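Local coordinates for outer membrane protein YopM (Yersinia pestis, PDB 1JL5) that is a type III-secreted leucine-rich repeat effector that probably alters host cell physiology and promotes bacterial survival in host tissues, at residues 318-332 with 336-350. Sequence-based numbering, arbitrary orientation.
Sequences SLEELNVSNNKLIEL and PPRLERLIASFNHLA. With CA (calcium ion), chain B.
Leu322 and Leu342 lie side by side in successive coils of a leucine-rich repeat solenoid, pointing the same way into its core, with Leu322 CD2 3.7 Å from Leu342 CD1. Their strands, 321-323 and 341-343, run parallel, their axes 4.6 Å apart at closest, setting the coil spacing. Leucine suits these inward places because its forked end fills the hollow between neighbouring forks: the CD1 methyl of Leu339 lies against Leu322 CB, while CD1 of Leu332, a bump from the far wall, drops among Leu342 CD2, Ala344 CB and Leu349 CD1. Ala344 is short enough to floor that hollow, its CB 3.6 Å from Leu332 CD1.

The opposite face is mostly polar, with Ile343 its apolar member. Glu321 holds CG anti to its backbone N (chi1 179°), which lays the chain along Arg341, and OE2 meets NH1 at 2.7 Å in a salt bridge whose flat groups are 27° apart. Asn323 packs crosswise against Ile343, whose CG2 also touches Ser325 CB. Just before the strands, Arg338 NH1 makes a salt bridge to Glu320 OE2 from above the carboxylate plane, and also reaches a third subunit. Glu320 OE2 and Glu340 OE2 are 2.7 Å apart, which would be hard to sustain unless one carboxylate is protonated.

Beyond the strands the chain turns inward, and asparagine serves there because one amide both donates and accepts. Asn347 OD1 takes the N-H of Leu329, a rung of the asparagine ladder. Asn326 points away and binds calcium through OD1, an ion shared with Asp266 and Asn246 of a second subunit and three waters. Asn347 ND2 and Asn327 ND2, which also bonds Ala304 O of the preceding coil, grip Val324 O from opposite faces of its carbonyl plane, at 2.6 and 2.8 Å.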
loop_
_atom_site.group_PDB
_atom_site.type_symbol
_atom_site.label_atom_id
_atom_site.label_comp_id
_atom_site.label_asym_id
_atom_site.label_seq_id
_atom_site.Cartn_x
_atom_site.Cartn_y
_atom_site.Cartn_z
ATOM N N SER A 318 -4.311 -22.897 20.815
ATOM C CA SER A 318 -5.483 -22.065 20.581
ATOM C C SER A 318 -5.199 -20.973 19.553
ATOM O O SER A 318 -6.119 -20.385 18.977
ATOM C CB SER A 318 -5.886 -21.397 21.882
ATOM O OG SER A 318 -4.770 -20.708 22.418
ATOM N N LEU A 319 -3.918 -20.705 19.334
ATOM C CA LEU A 319 -3.510 -19.651 18.430
ATOM C C LEU A 319 -4.075 -19.783 17.036
ATOM O O LEU A 319 -3.844 -20.772 16.342
ATOM C CB LEU A 319 -1.990 -19.578 18.358
ATOM C CG LEU A 319 -1.484 -18.217 17.889
ATOM C CD1 LEU A 319 -1.962 -17.146 18.853
ATOM C CD2 LEU A 319 0.024 -18.230 17.818
ATOM N N GLU A 320 -4.813 -18.768 16.623
ATOM C CA GLU A 320 -5.396 -18.768 15.301
ATOM C C GLU A 320 -4.663 -17.791 14.410
ATOM O O GLU A 320 -4.533 -17.999 13.213
ATOM C CB GLU A 320 -6.865 -18.417 15.397
ATOM C CG GLU A 320 -7.629 -19.516 16.079
ATOM C CD GLU A 320 -9.087 -19.232 16.141
ATOM O OE1 GLU A 320 -9.457 -18.192 16.725
ATOM O OE2 GLU A 320 -9.859 -20.049 15.604
ATOM N N GLU A 321 -4.184 -16.708 14.992
ATOM C CA GLU A 321 -3.449 -15.765 14.190
ATOM C C GLU A 321 -2.139 -15.439 14.848
ATOM O O GLU A 321 -2.082 -15.036 16.010
ATOM C CB GLU A 321 -4.231 -14.478 13.955
ATOM C CG GLU A 321 -3.416 -13.493 13.132
ATOM C CD GLU A 321 -4.240 -12.370 12.552
ATOM O OE1 GLU A 321 -5.464 -12.335 12.790
ATOM O OE2 GLU A 321 -3.650 -11.521 11.853
ATOM N N LEU A 322 -1.079 -15.655 14.096
ATOM C CA LEU A 322 0.238 -15.361 14.577
ATOM C C LEU A 322 0.856 -14.379 13.619
ATOM O O LEU A 322 1.059 -14.680 12.444
ATOM C CB LEU A 322 1.104 -16.606 14.623
ATOM C CG LEU A 322 2.544 -16.302 15.037
ATOM C CD1 LEU A 322 2.549 -15.735 16.451
ATOM C CD2 LEU A 322 3.388 -17.566 14.953
ATOM N N ASN A 323 1.125 -13.187 14.119
ATOM C CA ASN A 323 1.778 -12.197 13.305
ATOM C C ASN A 323 3.074 -11.872 14.009
ATOM O O ASN A 323 3.084 -11.223 15.053
ATOM C CB ASN A 323 0.942 -10.933 13.166
ATOM C CG ASN A 323 1.550 -9.964 12.186
ATOM O OD1 ASN A 323 2.740 -10.056 11.883
ATOM N ND2 ASN A 323 0.753 -9.030 11.690
ATOM N N VAL A 324 4.167 -12.372 13.457
ATOM C CA VAL A 324 5.484 -12.115 14.014
ATOM C C VAL A 324 6.274 -11.525 12.869
ATOM O O VAL A 324 7.492 -11.654 12.770
ATOM C CB VAL A 324 6.143 -13.398 14.508
ATOM C CG1 VAL A 324 5.410 -13.902 15.738
ATOM C CG2 VAL A 324 6.129 -14.439 13.410
ATOM N N SER A 325 5.533 -10.878 11.987
ATOM C CA SER A 325 6.119 -10.241 10.833
ATOM C C SER A 325 7.175 -9.262 11.293
ATOM O O SER A 325 7.070 -8.655 12.360
ATOM C CB SER A 325 5.054 -9.476 10.053
ATOM O OG SER A 325 5.638 -8.855 8.925
ATOM N N ASN A 326 8.197 -9.111 10.475
ATOM C CA ASN A 326 9.248 -8.170 10.765
ATOM C C ASN A 326 9.886 -8.366 12.120
ATOM O O ASN A 326 9.827 -7.504 12.992
ATOM C CB ASN A 326 8.721 -6.742 10.650
ATOM C CG ASN A 326 9.831 -5.727 10.723
ATOM O OD1 ASN A 326 10.947 -6.000 10.292
ATOM N ND2 ASN A 326 9.536 -4.551 11.259
ATOM N N ASN A 327 10.488 -9.526 12.293
ATOM C CA ASN A 327 11.189 -9.815 13.516
ATOM C C ASN A 327 12.507 -10.382 13.088
ATOM O O ASN A 327 12.940 -10.136 11.969
ATOM C CB ASN A 327 10.395 -10.777 14.384
ATOM C CG ASN A 327 9.422 -10.045 15.278
ATOM O OD1 ASN A 327 9.834 -9.286 16.155
ATOM N ND2 ASN A 327 8.133 -10.244 15.049
ATOM N N LYS A 328 13.163 -11.123 13.961
ATOM C CA LYS A 328 14.452 -11.673 13.600
ATOM C C LYS A 328 14.423 -13.165 13.785
ATOM O O LYS A 328 15.397 -13.781 14.201
ATOM C CB LYS A 328 15.541 -11.027 14.449
ATOM C CG LYS A 328 15.590 -9.515 14.270
ATOM C CD LYS A 328 15.961 -9.157 12.842
ATOM C CE LYS A 328 15.742 -7.678 12.558
ATOM N NZ LYS A 328 16.488 -6.793 13.497
ATOM N N LEU A 329 13.276 -13.732 13.447
ATOM C CA LEU A 329 13.064 -15.157 13.554
ATOM C C LEU A 329 13.746 -15.880 12.415
ATOM O O LEU A 329 13.547 -15.552 11.247
ATOM C CB LEU A 329 11.570 -15.466 13.516
ATOM C CG LEU A 329 10.806 -14.971 14.738
ATOM C CD1 LEU A 329 9.311 -14.993 14.464
ATOM C CD2 LEU A 329 11.165 -15.842 15.927
ATOM N N ILE A 330 14.572 -16.853 12.756
ATOM C CA ILE A 330 15.218 -17.638 11.728
ATOM C C ILE A 330 14.421 -18.936 11.693
ATOM O O ILE A 330 14.583 -19.770 10.809
ATOM C CB ILE A 330 16.694 -17.911 12.068
ATOM C CG1 ILE A 330 16.797 -18.604 13.423
ATOM C CG2 ILE A 330 17.474 -16.612 12.068
ATOM C CD1 ILE A 330 17.176 -20.052 13.333
ATOM N N GLU A 331 13.523 -19.073 12.657
ATOM C CA GLU A 331 12.699 -20.255 12.740
ATOM C C GLU A 331 11.434 -19.994 13.536
ATOM O O GLU A 331 11.451 -19.283 14.540
ATOM C CB GLU A 331 13.497 -21.390 13.380
ATOM C CG GLU A 331 12.835 -22.742 13.317
ATOM C CD GLU A 331 13.791 -23.843 13.740
ATOM O OE1 GLU A 331 14.220 -23.833 14.912
ATOM O OE2 GLU A 331 14.108 -24.714 12.900
ATOM N N LEU A 332 10.330 -20.555 13.065
ATOM C CA LEU A 332 9.068 -20.417 13.760
ATOM C C LEU A 332 8.866 -21.701 14.530
ATOM O O LEU A 332 9.321 -22.761 14.112
ATOM C CB LEU A 332 7.918 -20.247 12.774
ATOM C CG LEU A 332 7.863 -18.935 12.000
ATOM C CD1 LEU A 332 6.727 -18.992 11.002
ATOM C CD2 LEU A 332 7.676 -17.778 12.971
ATOM N N PRO A 336 0.554 -24.110 15.726
ATOM C CA PRO A 336 -0.607 -24.778 16.308
ATOM C C PRO A 336 -1.577 -25.169 15.199
ATOM O O PRO A 336 -1.817 -24.393 14.275
ATOM C CB PRO A 336 -1.175 -23.718 17.252
ATOM C CG PRO A 336 -0.734 -22.426 16.635
ATOM C CD PRO A 336 0.674 -22.728 16.214
ATOM N N PRO A 337 -2.120 -26.395 15.254
ATOM C CA PRO A 337 -3.059 -26.817 14.213
ATOM C C PRO A 337 -4.271 -25.906 14.056
ATOM O O PRO A 337 -4.945 -25.940 13.039
ATOM C CB PRO A 337 -3.429 -28.250 14.621
ATOM C CG PRO A 337 -3.023 -28.345 16.071
ATOM C CD PRO A 337 -1.765 -27.527 16.125
ATOM N N ARG A 338 -4.543 -25.085 15.058
ATOM C CA ARG A 338 -5.674 -24.175 14.972
ATOM C C ARG A 338 -5.281 -22.908 14.219
ATOM O O ARG A 338 -6.140 -22.134 13.812
ATOM C CB ARG A 338 -6.166 -23.793 16.370
ATOM C CG ARG A 338 -7.629 -24.099 16.585
ATOM C CD ARG A 338 -8.429 -22.884 16.995
ATOM N NE ARG A 338 -8.860 -23.000 18.378
ATOM C CZ ARG A 338 -9.738 -22.198 18.966
ATOM N NH1 ARG A 338 -10.297 -21.199 18.293
ATOM N NH2 ARG A 338 -10.059 -22.402 20.233
ATOM N N LEU A 339 -3.981 -22.701 14.035
ATOM C CA LEU A 339 -3.496 -21.502 13.362
ATOM C C LEU A 339 -4.162 -21.286 12.013
ATOM O O LEU A 339 -4.057 -22.114 11.114
ATOM C CB LEU A 339 -1.984 -21.570 13.161
ATOM C CG LEU A 339 -1.367 -20.209 12.831
ATOM C CD1 LEU A 339 -1.587 -19.270 14.015
ATOM C CD2 LEU A 339 0.115 -20.358 12.536
ATOM N N GLU A 340 -4.841 -20.160 11.873
ATOM C CA GLU A 340 -5.505 -19.842 10.624
ATOM C C GLU A 340 -4.763 -18.764 9.868
ATOM O O GLU A 340 -4.776 -18.725 8.644
ATOM C CB GLU A 340 -6.905 -19.360 10.899
ATOM C CG GLU A 340 -7.827 -20.433 11.317
ATOM C CD GLU A 340 -9.147 -19.859 11.726
ATOM O OE1 GLU A 340 -9.833 -19.240 10.864
ATOM O OE2 GLU A 340 -9.493 -20.017 12.913
ATOM N N ARG A 341 -4.107 -17.886 10.606
ATOM C CA ARG A 341 -3.375 -16.807 9.983
ATOM C C ARG A 341 -1.946 -16.788 10.472
ATOM O O ARG A 341 -1.682 -16.647 11.665
ATOM C CB ARG A 341 -4.049 -15.475 10.294
ATOM C CG ARG A 341 -5.405 -15.294 9.638
ATOM C CD ARG A 341 -6.251 -14.294 10.407
ATOM N NE ARG A 341 -6.788 -13.231 9.565
ATOM C CZ ARG A 341 -6.095 -12.166 9.158
ATOM N NH1 ARG A 341 -4.821 -12.008 9.514
ATOM N NH2 ARG A 341 -6.684 -11.248 8.399
ATOM N N LEU A 342 -1.022 -16.965 9.544
ATOM C CA LEU A 342 0.376 -16.921 9.887
ATOM C C LEU A 342 1.021 -15.797 9.100
ATOM O O LEU A 342 1.129 -15.858 7.872
ATOM C CB LEU A 342 1.078 -18.240 9.560
ATOM C CG LEU A 342 2.589 -18.176 9.819
ATOM C CD1 LEU A 342 2.855 -17.725 11.248
ATOM C CD2 LEU A 342 3.224 -19.533 9.563
ATOM N N ILE A 343 1.406 -14.750 9.811
ATOM C CA ILE A 343 2.089 -13.637 9.182
ATOM C C ILE A 343 3.454 -13.661 9.831
ATOM O O ILE A 343 3.599 -13.300 10.991
ATOM C CB ILE A 343 1.412 -12.288 9.469
ATOM C CG1 ILE A 343 -0.036 -12.300 8.970
ATOM C CG2 ILE A 343 2.176 -11.174 8.761
ATOM C CD1 ILE A 343 -0.990 -13.023 9.882
ATOM N N ALA A 344 4.445 -14.130 9.086
ATOM C CA ALA A 344 5.802 -14.228 9.590
ATOM C C ALA A 344 6.736 -13.638 8.547
ATOM O O ALA A 344 7.918 -13.977 8.465
ATOM C CB ALA A 344 6.153 -15.678 9.862
ATOM N N SER A 345 6.178 -12.751 7.740
ATOM C CA SER A 345 6.937 -12.079 6.706
ATOM C C SER A 345 8.008 -11.214 7.354
ATOM O O SER A 345 7.931 -10.891 8.541
ATOM C CB SER A 345 6.000 -11.199 5.896
ATOM O OG SER A 345 5.292 -10.357 6.781
ATOM N N PHE A 346 9.009 -10.841 6.567
ATOM C CA PHE A 346 10.089 -9.997 7.054
ATOM C C PHE A 346 10.767 -10.576 8.276
ATOM O O PHE A 346 10.876 -9.943 9.327
ATOM C CB PHE A 346 9.551 -8.609 7.355
ATOM C CG PHE A 346 9.026 -7.912 6.152
ATOM C CD1 PHE A 346 9.899 -7.455 5.167
ATOM C CD2 PHE A 346 7.659 -7.716 5.987
ATOM C CE1 PHE A 346 9.416 -6.811 4.035
ATOM C CE2 PHE A 346 7.167 -7.074 4.858
ATOM C CZ PHE A 346 8.049 -6.620 3.881
ATOM N N ASN A 347 11.208 -11.809 8.127
ATOM C CA ASN A 347 11.918 -12.485 9.184
ATOM C C ASN A 347 13.060 -13.171 8.498
ATOM O O ASN A 347 13.283 -12.956 7.314
ATOM C CB ASN A 347 11.014 -13.484 9.887
ATOM C CG ASN A 347 10.240 -12.846 11.003
ATOM O OD1 ASN A 347 10.808 -12.499 12.035
ATOM N ND2 ASN A 347 8.946 -12.660 10.798
ATOM N N HIS A 348 13.785 -13.991 9.237
ATOM C CA HIS A 348 14.912 -14.686 8.664
ATOM C C HIS A 348 14.618 -16.172 8.605
ATOM O O HIS A 348 15.465 -16.999 8.930
ATOM C CB HIS A 348 16.151 -14.447 9.505
ATOM C CG HIS A 348 17.404 -14.431 8.702
ATOM N ND1 HIS A 348 17.862 -13.294 8.076
ATOM C CD2 HIS A 348 18.255 -15.423 8.357
ATOM C CE1 HIS A 348 18.942 -13.587 7.378
ATOM N NE2 HIS A 348 19.202 -14.873 7.531
ATOM N N LEU A 349 13.405 -16.503 8.192
ATOM C CA LEU A 349 12.999 -17.894 8.104
ATOM C C LEU A 349 13.578 -18.581 6.882
ATOM O O LEU A 349 13.438 -18.097 5.763
ATOM C CB LEU A 349 11.478 -17.994 8.057
ATOM C CG LEU A 349 10.754 -17.332 9.224
ATOM C CD1 LEU A 349 9.262 -17.532 9.051
ATOM C CD2 LEU A 349 11.250 -17.913 10.548
ATOM N N ALA A 350 14.245 -19.703 7.113
ATOM C CA ALA A 350 14.805 -20.497 6.029
ATOM C C ALA A 350 13.662 -21.420 5.638
ATOM O O ALA A 350 13.527 -21.827 4.484
ATOM C CB ALA A 350 15.986 -21.314 6.527
HETATM CA CA CA B . 13.020 -5.989 9.436
HETATM O O HOH W 1 13.100 -8.165 10.244
HETATM O O HOH W 2 13.588 -21.523 9.238
HETATM O O HOH W 3 12.460 -3.888 9.052
HETATM O O HOH W 4 12.497 -6.464 7.330
#